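Local coordinates for acylneuraminate lyase (Mycoplasma synoviae, PDB 4N4P), which belongs to the dihydrodipicolinate synthetase family, whose members are built on a TIM barrel, at residues A[149-154]-A[180-185]; A[175-180]-A[200-205]; A[137-142]-A[165-170]. All blocks are in the same frame, centred on the assembly; numbering follows the deposited sequence.

Interaction 1: A[149-154]-A[180-185]; sequences VSTDQF and MSKYPD
Tyr183 reaches back from the end of one helix to the first turn of another and gives its hydroxyl to Thr151, in a surface contact that shows how one hydrogen bond, with a methyl packed beside it, can join the residue after one helix to the start of the next. The bond from Tyr183 OH to Thr151 O is 2.8 Å long; the donor stands above the carbonyl plane, 35° out of it, and the oxygen meets the ring at its edge. The two side chains run antiparallel alongside each other, which brings Thr151 CG2 to 3.9 Å from Tyr183 CE2. That methyl is held anti to the backbone N (chi1 -50° for OG1), and it also lies 4.1 Å from Lys182 CB. Lys182 CG lies above one face of the tyrosine ring, toward the rim, so the phenol is flanked by its own neighbour in sequence as well as by the threonine. This is the close-packed part.

The solvent side is looser. Asp152 and Lys182 meet nearly perpendicular, and the nearest pair is Asp152 OD1 with Lys182 CE at 3.6 Å. The ammonium stays farther off: Lys182 NZ is 4.2 Å from Asp152 OD1, too far for a salt bridge, although the opposite charges probably still attract weakly. Just before Thr151, Ser150 N-caps the helix, its OG accepting from Gln153 N at 2.9 Å.

The contact thus joins the start of helix 151-158 to the end of helix 173-182, where Thr151 also packs on Arg178 and Leu179, while Tyr183 rests on Phe188 of strand 187-190.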
ATOM      1  N   VAL A 149       5.359  -8.452 -10.342  1.00 35.42           N
ATOM      2  CA  VAL A 149       5.577  -9.272 -11.537  1.00 35.24           C
ATOM      3  C   VAL A 149       5.912 -10.713 -11.138  1.00 34.54           C
ATOM      4  O   VAL A 149       6.674 -10.947 -10.187  1.00 33.99           O
ATOM      5  CB  VAL A 149       6.673  -8.667 -12.462  1.00 35.12           C
ATOM      6  CG1 VAL A 149       7.302  -9.725 -13.369  1.00 35.76           C
ATOM      7  CG2 VAL A 149       6.088  -7.534 -13.313  1.00 36.62           C
ATOM      8  N   SER A 150       5.331 -11.666 -11.869  1.00 33.74           N
ATOM      9  CA  SER A 150       5.501 -13.079 -11.555  1.00 33.44           C
ATOM     10  C   SER A 150       6.942 -13.510 -11.819  1.00 33.03           C
ATOM     11  O   SER A 150       7.664 -12.870 -12.601  1.00 32.96           O
ATOM     12  CB  SER A 150       4.523 -13.940 -12.362  1.00 33.46           C
ATOM     13  OG  SER A 150       5.063 -14.278 -13.623  1.00 32.69           O
ATOM     14  N   THR A 151       7.354 -14.587 -11.155  1.00 32.58           N
ATOM     15  CA  THR A 151       8.663 -15.187 -11.384  1.00 32.26           C
ATOM     16  C   THR A 151       8.843 -15.580 -12.850  1.00 31.97           C
ATOM     17  O   THR A 151       9.919 -15.377 -13.429  1.00 31.45           O
ATOM     18  CB  THR A 151       8.871 -16.418 -10.481  1.00 32.10           C
ATOM     19  OG1 THR A 151       8.539 -16.065  -9.137  1.00 32.15           O
ATOM     20  CG2 THR A 151      10.328 -16.887 -10.526  1.00 32.60           C
ATOM     21  N   ASP A 152       7.782 -16.128 -13.444  1.00 31.96           N
ATOM     22  CA  ASP A 152       7.826 -16.587 -14.832  1.00 31.97           C
ATOM     23  C   ASP A 152       7.920 -15.425 -15.819  1.00 31.33           C
ATOM     24  O   ASP A 152       8.615 -15.518 -16.836  1.00 31.44           O
ATOM     25  CB  ASP A 152       6.619 -17.483 -15.159  1.00 32.81           C
ATOM     26  CG  ASP A 152       6.714 -18.870 -14.516  1.00 34.79           C
ATOM     27  OD1 ASP A 152       7.790 -19.255 -14.003  1.00 36.13           O
ATOM     28  OD2 ASP A 152       5.695 -19.590 -14.535  1.00 38.98           O
ATOM     29  N   GLN A 153       7.240 -14.326 -15.506  1.00 29.96           N
ATOM     30  CA  GLN A 153       7.194 -13.165 -16.386  1.00 29.05           C
ATOM     31  C   GLN A 153       8.561 -12.479 -16.401  1.00 27.24           C
ATOM     32  O   GLN A 153       9.018 -11.999 -17.439  1.00 26.69           O
ATOM     33  CB  GLN A 153       6.135 -12.197 -15.874  1.00 29.83           C
ATOM     34  CG  GLN A 153       5.377 -11.432 -16.939  1.00 33.82           C
ATOM     35  CD  GLN A 153       4.330 -10.513 -16.327  1.00 37.97           C
ATOM     36  OE1 GLN A 153       3.826 -10.771 -15.223  1.00 41.16           O
ATOM     37  NE2 GLN A 153       3.996  -9.437 -17.035  1.00 39.21           N
ATOM     38  N   PHE A 154       9.221 -12.453 -15.241  1.00 25.11           N
ATOM     39  CA  PHE A 154      10.543 -11.869 -15.143  1.00 23.31           C
ATOM     40  C   PHE A 154      11.563 -12.670 -15.953  1.00 22.77           C
ATOM     41  O   PHE A 154      12.524 -12.117 -16.481  1.00 21.05           O
ATOM     42  CB  PHE A 154      10.965 -11.754 -13.682  1.00 23.23           C
ATOM     43  CG  PHE A 154      12.169 -10.920 -13.479  1.00 21.93           C
ATOM     44  CD1 PHE A 154      12.122  -9.546 -13.694  1.00 18.79           C
ATOM     45  CD2 PHE A 154      13.352 -11.496 -13.074  1.00 18.92           C
ATOM     46  CE1 PHE A 154      13.248  -8.762 -13.503  1.00 20.66           C
ATOM     47  CE2 PHE A 154      14.498 -10.709 -12.869  1.00 18.09           C
ATOM     48  CZ  PHE A 154      14.440  -9.347 -13.082  1.00 17.42           C
ATOM     49  N   MET A 180      15.964 -17.532  -7.431  1.00  8.82           N
ATOM     50  CA  MET A 180      17.127 -18.390  -7.279  1.00  9.66           C
ATOM     51  C   MET A 180      16.761 -19.841  -7.583  1.00  9.94           C
ATOM     52  O   MET A 180      17.567 -20.574  -8.164  1.00  9.92           O
ATOM     53  CB  MET A 180      17.711 -18.261  -5.866  1.00  9.51           C
ATOM     54  CG  MET A 180      18.382 -16.900  -5.612  1.00  9.85           C
ATOM     55  SD  MET A 180      19.772 -16.517  -6.687  1.00 11.68           S
ATOM     56  CE  MET A 180      21.004 -17.610  -6.013  1.00 14.83           C
ATOM     57  N   SER A 181      15.560 -20.251  -7.188  1.00 10.51           N
ATOM     58  CA  SER A 181      15.093 -21.609  -7.456  1.00 11.65           C
ATOM     59  C   SER A 181      14.918 -21.820  -8.971  1.00 12.26           C
ATOM     60  O   SER A 181      15.357 -22.840  -9.512  1.00 12.56           O
ATOM     61  CB  SER A 181      13.766 -21.875  -6.739  1.00 12.38           C
ATOM     62  OG  SER A 181      13.369 -23.226  -6.951  1.00 14.04           O
ATOM     63  N   LYS A 182      14.312 -20.845  -9.638  1.00 12.67           N
ATOM     64  CA  LYS A 182      13.900 -21.018 -11.045  1.00 13.86           C
ATOM     65  C   LYS A 182      15.050 -20.801 -12.029  1.00 13.83           C
ATOM     66  O   LYS A 182      15.083 -21.428 -13.115  1.00 12.89           O
ATOM     67  CB  LYS A 182      12.690 -20.136 -11.365  1.00 14.33           C
ATOM     68  CG  LYS A 182      12.121 -20.285 -12.784  1.00 19.34           C
ATOM     69  CD  LYS A 182      11.233 -21.547 -12.937  1.00 26.03           C
ATOM     70  CE  LYS A 182      10.523 -21.550 -14.297  1.00 30.62           C
ATOM     71  NZ  LYS A 182       9.851 -22.860 -14.571  1.00 33.72           N
ATOM     72  N   TYR A 183      15.997 -19.941 -11.658  1.00 12.83           N
ATOM     73  CA  TYR A 183      17.034 -19.506 -12.607  1.00 14.14           C
ATOM     74  C   TYR A 183      18.455 -19.742 -12.074  1.00 14.39           C
ATOM     75  O   TYR A 183      19.220 -18.797 -11.898  1.00 14.16           O
ATOM     76  CB  TYR A 183      16.818 -18.027 -13.000  1.00 13.45           C
ATOM     77  CG  TYR A 183      15.426 -17.762 -13.546  1.00 15.04           C
ATOM     78  CD1 TYR A 183      15.070 -18.153 -14.854  1.00 16.52           C
ATOM     79  CD2 TYR A 183      14.458 -17.141 -12.758  1.00 15.58           C
ATOM     80  CE1 TYR A 183      13.769 -17.928 -15.336  1.00 16.63           C
ATOM     81  CE2 TYR A 183      13.177 -16.910 -13.227  1.00 17.51           C
ATOM     82  CZ  TYR A 183      12.842 -17.309 -14.519  1.00 17.83           C
ATOM     83  OH  TYR A 183      11.558 -17.073 -14.969  1.00 19.06           O
ATOM     84  N   PRO A 184      18.826 -21.008 -11.840  1.00 15.00           N
ATOM     85  CA  PRO A 184      20.135 -21.282 -11.236  1.00 15.97           C
ATOM     86  C   PRO A 184      21.334 -20.875 -12.104  1.00 16.67           C
ATOM     87  O   PRO A 184      22.423 -20.663 -11.569  1.00 17.59           O
ATOM     88  CB  PRO A 184      20.119 -22.811 -11.039  1.00 16.14           C
ATOM     89  CG  PRO A 184      19.147 -23.308 -12.080  1.00 16.48           C
ATOM     90  CD  PRO A 184      18.079 -22.248 -12.142  1.00 15.54           C
ATOM     91  N   ASP A 185      21.149 -20.752 -13.416  1.00 17.17           N
ATOM     92  CA  ASP A 185      22.273 -20.328 -14.269  1.00 17.77           C
ATOM     93  C   ASP A 185      22.226 -18.851 -14.668  1.00 16.07           C
ATOM     94  O   ASP A 185      22.934 -18.413 -15.587  1.00 15.99           O
ATOM     95  CB  ASP A 185      22.422 -21.246 -15.495  1.00 19.59           C
ATOM     96  CG  ASP A 185      23.873 -21.303 -16.024  1.00 23.21           C
ATOM     97  OD1 ASP A 185      24.067 -21.908 -17.105  1.00 27.21           O
ATOM     98  OD2 ASP A 185      24.826 -20.765 -15.370  1.00 26.70           O
TER

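Interaction 2: A[175-180]-A[200-205]; sequences AFERLM and LTMGAK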
ATOM      1  N   ALA A 175      10.448 -13.436  -3.133  1.00  9.31           N
ATOM      2  CA  ALA A 175      10.638 -13.341  -4.583  1.00  9.23           C
ATOM      3  C   ALA A 175      12.073 -13.666  -4.964  1.00  8.88           C
ATOM      4  O   ALA A 175      12.303 -14.272  -6.011  1.00  8.04           O
ATOM      5  CB  ALA A 175      10.240 -11.955  -5.113  1.00 10.17           C
ATOM      6  N   PHE A 176      13.034 -13.275  -4.119  1.00  8.53           N
ATOM      7  CA  PHE A 176      14.432 -13.563  -4.381  1.00  8.31           C
ATOM      8  C   PHE A 176      14.651 -15.070  -4.371  1.00  8.36           C
ATOM      9  O   PHE A 176      15.303 -15.645  -5.256  1.00  7.69           O
ATOM     10  CB  PHE A 176      15.370 -12.905  -3.358  1.00  8.37           C
ATOM     11  CG  PHE A 176      16.827 -13.202  -3.630  1.00  7.84           C
ATOM     12  CD1 PHE A 176      17.424 -12.761  -4.811  1.00  9.75           C
ATOM     13  CD2 PHE A 176      17.573 -13.983  -2.750  1.00 10.24           C
ATOM     14  CE1 PHE A 176      18.772 -13.065  -5.111  1.00  9.35           C
ATOM     15  CE2 PHE A 176      18.929 -14.281  -3.023  1.00 11.28           C
ATOM     16  CZ  PHE A 176      19.521 -13.820  -4.205  1.00 10.60           C
ATOM     17  N   GLU A 177      14.070 -15.717  -3.371  1.00  7.65           N
ATOM     18  CA  GLU A 177      14.240 -17.156  -3.215  1.00  8.49           C
ATOM     19  C   GLU A 177      13.659 -17.862  -4.447  1.00  8.61           C
ATOM     20  O   GLU A 177      14.269 -18.783  -4.984  1.00  9.26           O
ATOM     21  CB  GLU A 177      13.563 -17.641  -1.925  1.00  8.28           C
ATOM     22  CG  GLU A 177      13.633 -19.154  -1.724  1.00  8.98           C
ATOM     23  CD  GLU A 177      12.486 -19.888  -2.418  1.00  9.12           C
ATOM     24  OE1 GLU A 177      11.367 -19.337  -2.493  1.00  9.81           O
ATOM     25  OE2 GLU A 177      12.701 -21.017  -2.897  1.00  9.30           O
ATOM     26  N   ARG A 178      12.488 -17.407  -4.893  1.00  9.21           N
ATOM     27  CA  ARG A 178      11.828 -17.990  -6.069  1.00  9.39           C
ATOM     28  C   ARG A 178      12.673 -17.837  -7.326  1.00  9.50           C
ATOM     29  O   ARG A 178      12.725 -18.765  -8.147  1.00  9.06           O
ATOM     30  CB  ARG A 178      10.449 -17.350  -6.296  1.00  8.51           C
ATOM     31  CG  ARG A 178       9.411 -17.573  -5.182  1.00  9.80           C
ATOM     32  CD  ARG A 178       8.826 -19.011  -5.206  1.00  9.34           C
ATOM     33  NE  ARG A 178       9.748 -20.008  -4.656  1.00  8.76           N
ATOM     34  CZ  ARG A 178       9.624 -21.331  -4.814  1.00 10.12           C
ATOM     35  NH1 ARG A 178       8.591 -21.839  -5.503  1.00 10.98           N
ATOM     36  NH2 ARG A 178      10.540 -22.137  -4.297  1.00  5.99           N
ATOM     37  N   LEU A 179      13.294 -16.664  -7.506  1.00  9.46           N
ATOM     38  CA  LEU A 179      14.188 -16.435  -8.650  1.00  9.09           C
ATOM     39  C   LEU A 179      15.380 -17.377  -8.620  1.00  9.48           C
ATOM     40  O   LEU A 179      15.747 -17.963  -9.649  1.00  8.29           O
ATOM     41  CB  LEU A 179      14.701 -14.991  -8.664  1.00  9.43           C
ATOM     42  CG  LEU A 179      13.637 -13.981  -9.072  1.00 10.84           C
ATOM     43  CD1 LEU A 179      14.127 -12.509  -8.846  1.00 12.76           C
ATOM     44  CD2 LEU A 179      13.203 -14.235 -10.530  1.00 12.91           C
ATOM     45  N   MET A 180      15.964 -17.532  -7.431  1.00  8.82           N
ATOM     46  CA  MET A 180      17.127 -18.390  -7.279  1.00  9.66           C
ATOM     47  C   MET A 180      16.761 -19.841  -7.583  1.00  9.94           C
ATOM     48  O   MET A 180      17.567 -20.574  -8.164  1.00  9.92           O
ATOM     49  CB  MET A 180      17.711 -18.261  -5.866  1.00  9.51           C
ATOM     50  CG  MET A 180      18.382 -16.900  -5.612  1.00  9.85           C
ATOM     51  SD  MET A 180      19.772 -16.517  -6.687  1.00 11.68           S
ATOM     52  CE  MET A 180      21.004 -17.610  -6.013  1.00 14.83           C
ATOM     53  N   LEU A 200      23.072 -14.199   1.208  1.00  7.59           N
ATOM     54  CA  LEU A 200      24.030 -15.319   1.174  1.00  8.32           C
ATOM     55  C   LEU A 200      23.352 -16.653   1.426  1.00  8.45           C
ATOM     56  O   LEU A 200      23.623 -17.639   0.748  1.00  7.77           O
ATOM     57  CB  LEU A 200      25.106 -15.157   2.246  1.00  8.57           C
ATOM     58  CG  LEU A 200      26.210 -14.118   2.022  1.00  9.22           C
ATOM     59  CD1 LEU A 200      26.837 -13.909   3.375  1.00  9.46           C
ATOM     60  CD2 LEU A 200      27.244 -14.566   0.972  1.00  8.39           C
ATOM     61  N   THR A 201      22.493 -16.674   2.440  1.00  8.47           N
ATOM     62  CA  THR A 201      21.789 -17.892   2.844  1.00  8.87           C
ATOM     63  C   THR A 201      20.944 -18.475   1.702  1.00  8.19           C
ATOM     64  O   THR A 201      20.795 -19.682   1.599  1.00  6.99           O
ATOM     65  CB  THR A 201      20.961 -17.645   4.113  1.00  9.71           C
ATOM     66  OG1 THR A 201      21.867 -17.277   5.172  1.00 11.29           O
ATOM     67  CG2 THR A 201      20.200 -18.931   4.527  1.00  9.60           C
ATOM     68  N   MET A 202      20.420 -17.618   0.830  1.00  8.06           N
ATOM     69  CA  MET A 202      19.670 -18.127  -0.309  1.00  9.73           C
ATOM     70  C   MET A 202      20.492 -18.196  -1.620  1.00  8.97           C
ATOM     71  O   MET A 202      19.926 -18.402  -2.710  1.00  8.62           O
ATOM     72  CB  MET A 202      18.326 -17.387  -0.462  1.00 10.36           C
ATOM     73  CG  MET A 202      17.213 -18.290  -1.076  1.00 14.87           C
ATOM     74  SD  MET A 202      17.155 -19.998  -0.449  1.00 22.98           S
ATOM     75  CE  MET A 202      17.121 -19.837   1.358  1.00 19.09           C
ATOM     76  N   GLY A 203      21.817 -18.046  -1.514  1.00  8.17           N
ATOM     77  CA  GLY A 203      22.700 -18.322  -2.666  1.00  7.60           C
ATOM     78  C   GLY A 203      23.332 -17.141  -3.387  1.00  7.66           C
ATOM     79  O   GLY A 203      24.047 -17.322  -4.358  1.00  7.53           O
ATOM     80  N   ALA A 204      23.026 -15.924  -2.948  1.00  7.60           N
ATOM     81  CA  ALA A 204      23.737 -14.744  -3.462  1.00  7.53           C
ATOM     82  C   ALA A 204      25.225 -14.843  -3.175  1.00  7.04           C
ATOM     83  O   ALA A 204      25.631 -15.247  -2.078  1.00  7.83           O
ATOM     84  CB  ALA A 204      23.165 -13.470  -2.810  1.00  7.33           C
ATOM     85  N   LYS A 205      26.044 -14.442  -4.133  1.00  6.54           N
ATOM     86  CA  LYS A 205      27.486 -14.467  -3.914  1.00  7.06           C
ATOM     87  C   LYS A 205      28.127 -13.130  -4.238  1.00  7.38           C
ATOM     88  O   LYS A 205      29.314 -12.895  -3.920  1.00  8.88           O
ATOM     89  CB  LYS A 205      28.119 -15.573  -4.773  1.00  6.88           C
ATOM     90  CG  LYS A 205      27.750 -16.981  -4.341  1.00 10.83           C
ATOM     91  CD  LYS A 205      28.482 -18.002  -5.212  1.00 15.69           C
ATOM     92  CE  LYS A 205      28.196 -19.450  -4.770  1.00 21.51           C
ATOM     93  NZ  LYS A 205      29.032 -19.845  -3.586  1.00 24.26           N
TER
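Met180 folds its side chain over the turn that ends helix 196-201, and the contact illustrates how a helix can be packed against the backbone of a helix terminus. From CB outward the chain stays close to carbonyl oxygens. Met180 CB lies 3.9 Å from Met202 O, and the next atom, Met180 CG, comes to 3.6 Å from the same oxygen while also lying above the rim of one face of the Phe176 ring. Bends at chi2 (-61°) and chi3 (-73°) curl the thioether round, so that SD leads to a methyl set against the peptide that follows: Met180 CE is 3.5 Å from Gly203 O. The backbone can be approached so closely there because Gly203 has no side chain. With its positive phi it is the C' residue of a Schellman motif, in which Ala204 N bonds to Gly199 O and Gly203 N to Leu200 O.

Beside the methionine, Phe176 runs past Met202 in the reverse direction, with Phe176 CE2 4.1 Å from Met202 CB and Phe176 CZ 3.9 Å from Ala204 CB. Glu177 adds its aliphatic part, CG meeting Met202 CG at 3.7 Å, and sends its carboxylate elsewhere. Arg178 grips that carboxylate side-on in a salt bridge through NE and NH2, the NH2 bond to Glu177 OE2 being nearly straight at 178°. His239 and Asn242 of the second subunit bond to these oxygens, one to each. Arg178 NH1 forms a salt bridge with Asp243 of that subunit, and Arg178 NH2 bonds to its His239 O.

No hydrogen bond crosses between the segments; cohesion comes from van der Waals packing of apolar groups on each other and of Met180 on backbone carbonyls, whereas the charged ends of Glu177 and Arg178 serve the interface with the second subunit.

Interaction 3: A[137-142]-A[165-170]; sequences LIYYLP and GSKYGA
Tyr140 and Tyr168 extend side by side from the C-terminal ends of two adjacent parallel strands of the TIM barrel, 136-139 and 163-168, which the helix 151-158 connects in a beta-alpha-beta crossover. The two side chains point the same way, each with CG anti to its backbone N. The rings meet obliquely, their planes inclined by 33° and their centroids 4.5 Å apart. Tyr168 CE2 sits over the centre of the Tyr140 ring, the backbone at Pro142 N approaches the opposite face, and Ala170 CB lies at the edge, 3.8 Å from Tyr140 CD2. The hydroxyl of Tyr168 bonds to Asp172 O, which helps fix that ring.

A second pair of neighbouring side chains leaves the sheet on the face shared with Leu137. Lys167 runs alongside Tyr139, almost fully extended until a bend at chi4 (-82°) turns its ammonium to the phenol, and Lys167 NZ donates to Tyr139 OH at 2.9 Å. Tyr139 OH also hydrogen-bonds with Tyr46 OH.

Ile138 and Ser166 point to the other face, toward helix 151-158, where Phe154 packs on both. Between the strands, Ile138 N bonds to Gly165 O and Tyr140 N to Lys167 O, in the parallel register that pairs Ile138 with Ser166. Ile138 O accepts twice: Lys167 N binds it at 2.7 Å, while Ser166 OG, 3.1 Å from Ile138 O, donates from above the carbonyl plane, 50° out of it.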
ATOM      1  N   LEU A 137      22.849  -6.870 -16.768  1.00 10.91           N
ATOM      2  CA  LEU A 137      22.070  -7.166 -15.574  1.00 11.86           C
ATOM      3  C   LEU A 137      20.831  -6.291 -15.590  1.00 12.43           C
ATOM      4  O   LEU A 137      20.954  -5.065 -15.548  1.00 13.13           O
ATOM      5  CB  LEU A 137      22.899  -6.855 -14.303  1.00 11.44           C
ATOM      6  CG  LEU A 137      24.076  -7.819 -14.151  1.00 13.89           C
ATOM      7  CD1 LEU A 137      25.126  -7.224 -13.142  1.00 14.07           C
ATOM      8  CD2 LEU A 137      23.559  -9.198 -13.754  1.00 12.76           C
ATOM      9  N   ILE A 138      19.647  -6.899 -15.677  1.00 12.24           N
ATOM     10  CA  ILE A 138      18.427  -6.124 -15.635  1.00 12.53           C
ATOM     11  C   ILE A 138      18.079  -5.791 -14.180  1.00 13.01           C
ATOM     12  O   ILE A 138      18.610  -6.400 -13.245  1.00 14.56           O
ATOM     13  CB  ILE A 138      17.267  -6.831 -16.361  1.00 13.44           C
ATOM     14  CG1 ILE A 138      16.932  -8.168 -15.700  1.00 13.83           C
ATOM     15  CG2 ILE A 138      17.617  -7.053 -17.844  1.00 11.83           C
ATOM     16  CD1 ILE A 138      15.709  -8.835 -16.283  1.00 17.51           C
ATOM     17  N   TYR A 139      17.255  -4.782 -13.972  1.00 12.18           N
ATOM     18  CA  TYR A 139      16.836  -4.456 -12.627  1.00 13.41           C
ATOM     19  C   TYR A 139      15.601  -5.264 -12.319  1.00 14.76           C
ATOM     20  O   TYR A 139      14.738  -5.403 -13.168  1.00 13.98           O
ATOM     21  CB  TYR A 139      16.533  -2.971 -12.503  1.00 12.42           C
ATOM     22  CG  TYR A 139      17.701  -2.196 -11.955  1.00 12.50           C
ATOM     23  CD1 TYR A 139      17.603  -1.533 -10.732  1.00 13.32           C
ATOM     24  CD2 TYR A 139      18.911  -2.144 -12.642  1.00 11.83           C
ATOM     25  CE1 TYR A 139      18.680  -0.809 -10.211  1.00 12.16           C
ATOM     26  CE2 TYR A 139      19.968  -1.443 -12.151  1.00 12.11           C
ATOM     27  CZ  TYR A 139      19.852  -0.763 -10.925  1.00 13.92           C
ATOM     28  OH  TYR A 139      20.932  -0.085 -10.411  1.00 14.41           O
ATOM     29  N   TYR A 140      15.538  -5.814 -11.111  1.00 16.89           N
ATOM     30  CA  TYR A 140      14.351  -6.521 -10.719  1.00 19.64           C
ATOM     31  C   TYR A 140      13.140  -5.592 -10.686  1.00 22.97           C
ATOM     32  O   TYR A 140      13.220  -4.439 -10.239  1.00 23.33           O
ATOM     33  CB  TYR A 140      14.527  -7.243  -9.397  1.00 19.12           C
ATOM     34  CG  TYR A 140      13.242  -7.887  -8.934  1.00 18.99           C
ATOM     35  CD1 TYR A 140      12.669  -8.954  -9.636  1.00 17.31           C
ATOM     36  CD2 TYR A 140      12.584  -7.404  -7.812  1.00 19.10           C
ATOM     37  CE1 TYR A 140      11.447  -9.541  -9.193  1.00 18.78           C
ATOM     38  CE2 TYR A 140      11.404  -7.966  -7.380  1.00 19.25           C
ATOM     39  CZ  TYR A 140      10.838  -9.023  -8.058  1.00 19.51           C
ATOM     40  OH  TYR A 140       9.670  -9.537  -7.535  1.00 22.73           O
ATOM     41  N   LEU A 141      12.034  -6.143 -11.181  1.00 26.57           N
ATOM     42  CA  LEU A 141      10.778  -5.453 -11.423  1.00 30.02           C
ATOM     43  C   LEU A 141       9.713  -6.221 -10.630  1.00 31.90           C
ATOM     44  O   LEU A 141       9.367  -7.353 -11.017  1.00 32.43           O
ATOM     45  CB  LEU A 141      10.459  -5.501 -12.931  1.00 30.02           C
ATOM     46  CG  LEU A 141       9.189  -4.809 -13.443  1.00 32.02           C
ATOM     47  CD1 LEU A 141       9.283  -3.291 -13.306  1.00 33.41           C
ATOM     48  CD2 LEU A 141       8.895  -5.210 -14.878  1.00 33.45           C
ATOM     49  N   PRO A 142       9.233  -5.636  -9.506  1.00 33.07           N
ATOM     50  CA  PRO A 142       8.219  -6.272  -8.643  1.00 34.30           C
ATOM     51  C   PRO A 142       6.903  -6.491  -9.379  1.00 35.00           C
ATOM     52  O   PRO A 142       6.446  -5.598 -10.108  1.00 35.82           O
ATOM     53  CB  PRO A 142       8.026  -5.255  -7.505  1.00 34.86           C
ATOM     54  CG  PRO A 142       9.308  -4.439  -7.489  1.00 34.73           C
ATOM     55  CD  PRO A 142       9.756  -4.381  -8.928  1.00 33.45           C
ATOM     56  N   GLY A 165      21.541 -11.994 -16.068  1.00 10.30           N
ATOM     57  CA  GLY A 165      20.912 -12.031 -14.735  1.00 10.16           C
ATOM     58  C   GLY A 165      20.336 -10.673 -14.364  1.00 10.47           C
ATOM     59  O   GLY A 165      19.982  -9.892 -15.228  1.00 10.83           O
ATOM     60  N   SER A 166      20.270 -10.389 -13.073  1.00 10.76           N
ATOM     61  CA  SER A 166      19.562  -9.213 -12.629  1.00 10.74           C
ATOM     62  C   SER A 166      20.242  -8.667 -11.397  1.00 11.21           C
ATOM     63  O   SER A 166      20.829  -9.442 -10.626  1.00 10.40           O
ATOM     64  CB  SER A 166      18.113  -9.627 -12.297  1.00 11.33           C
ATOM     65  OG  SER A 166      17.420  -8.636 -11.533  1.00 12.54           O
ATOM     66  N   LYS A 167      20.148  -7.344 -11.217  1.00 10.74           N
ATOM     67  CA  LYS A 167      20.476  -6.696  -9.967  1.00 11.06           C
ATOM     68  C   LYS A 167      19.179  -6.687  -9.155  1.00 11.64           C
ATOM     69  O   LYS A 167      18.189  -6.064  -9.568  1.00 12.48           O
ATOM     70  CB  LYS A 167      20.990  -5.281 -10.228  1.00 11.70           C
ATOM     71  CG  LYS A 167      21.297  -4.507  -8.966  1.00 11.02           C
ATOM     72  CD  LYS A 167      22.096  -3.278  -9.336  1.00 14.12           C
ATOM     73  CE  LYS A 167      22.330  -2.400  -8.145  1.00 13.74           C
ATOM     74  NZ  LYS A 167      21.146  -1.552  -7.920  1.00 14.08           N
ATOM     75  N   TYR A 168      19.180  -7.422  -8.037  1.00 10.64           N
ATOM     76  CA  TYR A 168      18.004  -7.619  -7.220  1.00 10.59           C
ATOM     77  C   TYR A 168      18.032  -6.680  -5.997  1.00 11.47           C
ATOM     78  O   TYR A 168      18.761  -6.917  -5.048  1.00 11.56           O
ATOM     79  CB  TYR A 168      17.888  -9.106  -6.768  1.00 10.84           C
ATOM     80  CG  TYR A 168      16.539  -9.337  -6.139  1.00  9.77           C
ATOM     81  CD1 TYR A 168      16.323  -9.072  -4.782  1.00  9.77           C
ATOM     82  CD2 TYR A 168      15.454  -9.740  -6.918  1.00 10.68           C
ATOM     83  CE1 TYR A 168      15.050  -9.228  -4.212  1.00 11.29           C
ATOM     84  CE2 TYR A 168      14.196  -9.897  -6.363  1.00 11.36           C
ATOM     85  CZ  TYR A 168      13.996  -9.635  -5.024  1.00 12.03           C
ATOM     86  OH  TYR A 168      12.729  -9.787  -4.489  1.00 11.97           O
ATOM     87  N   GLY A 169      17.245  -5.610  -6.043  1.00 12.26           N
ATOM     88  CA  GLY A 169      17.263  -4.622  -4.962  1.00 14.79           C
ATOM     89  C   GLY A 169      16.016  -4.569  -4.089  1.00 16.07           C
ATOM     90  O   GLY A 169      15.919  -3.713  -3.189  1.00 18.62           O
ATOM     91  N   ALA A 170      15.068  -5.469  -4.295  1.00 15.01           N
ATOM     92  CA  ALA A 170      13.840  -5.404  -3.508  1.00 14.78           C
ATOM     93  C   ALA A 170      13.993  -5.944  -2.080  1.00 15.05           C
ATOM     94  O   ALA A 170      14.916  -6.708  -1.780  1.00 15.35           O
ATOM     95  CB  ALA A 170      12.692  -6.112  -4.235  1.00 14.94           C
TER

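The three contacts pass from the barrel wall to its surface. Interaction 3, nearest the chain's centre and partly buried, is held by backbone and side-chain hydrogen bonds; interaction 2 is the buried one, with van der Waals packing and no hydrogen bond across; interaction 1 lies at the surface, with one phenol bond and a loose charge pair. Interactions 1 and 2 share Met180 and helix 173-182, and both reach the second subunit, which interaction 3 does not touch. Leu179 and Phe154 join all three: their side chains meet each other, Phe154 CZ reaches Ser166 OG, and Leu179 CD1 touches Tyr168 CE2. Ala175 of helix 173-182 likewise packs on Tyr140 and Tyr168.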